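Local coordinates for BH2331 protein (PDB 1VL5) that probably acts as an S-adenosylmethionine-dependent methyltransferase, at residues Ser24-Leu29 against Ala52-Pro57. Residues are numbered along the deposited sequence; the frame is centred on the assembly and turned at random.
Sequences SDLAKL and ANAFAP
L29 and F55 form the tight half of a small apolar contact in a Rossmann-like methyltransferase fold, where helix 26-33 near the N-terminus packs on helix 50-55, the helix that follows strand 40-44. Both residues are buried. L29 has CG anti to its own N (chi1 178°), which carries the branch across to the F55 ring; the two side chains cross at about a right angle. CG and CD2 of L29 meet the ring at its edge, near its plane, with CD2 3.9 Å from F55 CE1. V51 of the second helix also packs on L29, and F55 rests in addition on L35 of a loop. The other half is looser and partly exposed: L26 points at A54, but the two touch through methyl groups alone, CD1 of L26 lying 4.2 Å from CB of A54. H50 and V51 give L26 further cover. No hydrogen bond links segment 24-29 to 52-57; apolar packing alone joins them. On the solvent side the first helix begins with D25 as N-cap: this exposed residue receives the backbone N-H of K28 nearly along the C-O axis of its carboxylate, with K28 N 3.0 Å from D25 OD1 and an N-H...O angle of 169°.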
loop_
_atom_site.group_PDB
_atom_site.type_symbol
_atom_site.label_atom_id
_atom_site.label_comp_id
_atom_site.label_asym_id
_atom_site.label_seq_id
_atom_site.Cartn_x
_atom_site.Cartn_y
_atom_site.Cartn_z
ATOM N N SER A 24 -7.055 1.172 -8.789
ATOM C CA SER A 24 -5.724 1.589 -8.353
ATOM C C SER A 24 -4.771 0.484 -8.775
ATOM O O SER A 24 -4.304 -0.334 -7.942
ATOM C CB SER A 24 -5.590 1.892 -6.832
ATOM O OG SER A 24 -4.363 2.646 -6.581
ATOM N N ASP A 25 -4.484 0.463 -10.068
ATOM C CA ASP A 25 -3.589 -0.577 -10.583
ATOM C C ASP A 25 -2.179 -0.064 -10.944
ATOM O O ASP A 25 -1.837 1.119 -10.762
ATOM C CB ASP A 25 -4.272 -1.353 -11.713
ATOM C CG ASP A 25 -4.616 -0.518 -12.874
ATOM O OD1 ASP A 25 -4.127 0.637 -12.980
ATOM O OD2 ASP A 25 -5.412 -1.041 -13.688
ATOM N N LEU A 26 -1.347 -0.964 -11.471
ATOM C CA LEU A 26 0.011 -0.582 -11.709
ATOM C C LEU A 26 0.052 0.394 -12.862
ATOM O O LEU A 26 0.906 1.292 -12.893
ATOM C CB LEU A 26 0.883 -1.794 -11.978
ATOM C CG LEU A 26 1.192 -2.641 -10.750
ATOM C CD1 LEU A 26 2.030 -3.847 -11.183
ATOM C CD2 LEU A 26 1.931 -1.831 -9.752
ATOM N N ALA A 27 -0.853 0.206 -13.826
ATOM C CA ALA A 27 -0.867 1.071 -14.999
ATOM C C ALA A 27 -1.130 2.538 -14.568
ATOM O O ALA A 27 -0.488 3.458 -15.048
ATOM C CB ALA A 27 -1.913 0.595 -15.989
ATOM N N LYS A 28 -2.121 2.737 -13.709
ATOM C CA LYS A 28 -2.412 4.048 -13.123
ATOM C C LYS A 28 -1.242 4.693 -12.353
ATOM O O LYS A 28 -0.921 5.869 -12.533
ATOM C CB LYS A 28 -3.650 3.948 -12.232
ATOM C CG LYS A 28 -4.096 5.304 -11.711
ATOM C CD LYS A 28 -4.679 6.196 -12.822
ATOM N N LEU A 29 -0.581 3.906 -11.521
ATOM C CA LEU A 29 0.673 4.331 -10.885
ATOM C C LEU A 29 1.733 4.774 -11.874
ATOM O O LEU A 29 2.318 5.833 -11.709
ATOM C CB LEU A 29 1.228 3.186 -10.034
ATOM C CG LEU A 29 2.564 3.355 -9.286
ATOM C CD1 LEU A 29 2.528 4.497 -8.329
ATOM C CD2 LEU A 29 2.881 2.096 -8.505
ATOM N N ALA A 52 8.582 -2.800 -8.440
ATOM C CA ALA A 52 9.894 -2.783 -9.015
ATOM C C ALA A 52 9.869 -3.388 -10.394
ATOM O O ALA A 52 10.541 -2.898 -11.310
ATOM C CB ALA A 52 10.911 -3.585 -8.126
ATOM N N ASN A 53 9.136 -4.497 -10.530
ATOM C CA ASN A 53 9.000 -5.189 -11.818
ATOM C C ASN A 53 8.460 -4.259 -12.907
ATOM O O ASN A 53 8.987 -4.218 -14.014
ATOM C CB ASN A 53 7.998 -6.323 -11.676
ATOM C CG ASN A 53 7.920 -7.177 -12.910
ATOM O OD1 ASN A 53 8.844 -7.928 -13.210
ATOM N ND2 ASN A 53 6.780 -7.100 -13.610
ATOM N N ALA A 54 7.391 -3.533 -12.551
ATOM C CA ALA A 54 6.759 -2.600 -13.480
ATOM C C ALA A 54 7.640 -1.407 -13.840
ATOM O O ALA A 54 7.621 -0.979 -14.972
ATOM C CB ALA A 54 5.440 -2.118 -12.895
ATOM N N PHE A 55 8.410 -0.882 -12.887
ATOM C CA PHE A 55 9.192 0.349 -13.090
ATOM C C PHE A 55 10.492 0.072 -13.841
ATOM O O PHE A 55 10.975 0.908 -14.652
ATOM C CB PHE A 55 9.478 1.047 -11.743
ATOM C CG PHE A 55 8.398 2.030 -11.309
ATOM C CD1 PHE A 55 7.162 1.598 -10.919
ATOM C CD2 PHE A 55 8.635 3.378 -11.318
ATOM C CE1 PHE A 55 6.169 2.487 -10.540
ATOM C CE2 PHE A 55 7.676 4.261 -10.907
ATOM C CZ PHE A 55 6.428 3.815 -10.532
ATOM N N ALA A 56 11.030 -1.119 -13.594
ATOM C CA ALA A 56 12.379 -1.510 -14.075
ATOM C C ALA A 56 12.709 -1.188 -15.529
ATOM O O ALA A 56 13.759 -0.591 -15.801
ATOM C CB ALA A 56 12.660 -3.003 -13.781
ATOM N N PRO A 57 11.840 -1.575 -16.474
ATOM C CA PRO A 57 12.204 -1.311 -17.875
ATOM C C PRO A 57 12.300 0.172 -18.237
ATOM O O PRO A 57 12.920 0.508 -19.213
ATOM C CB PRO A 57 11.055 -1.921 -18.674
ATOM C CG PRO A 57 10.117 -2.463 -17.751
ATOM C CD PRO A 57 10.502 -2.181 -16.351
#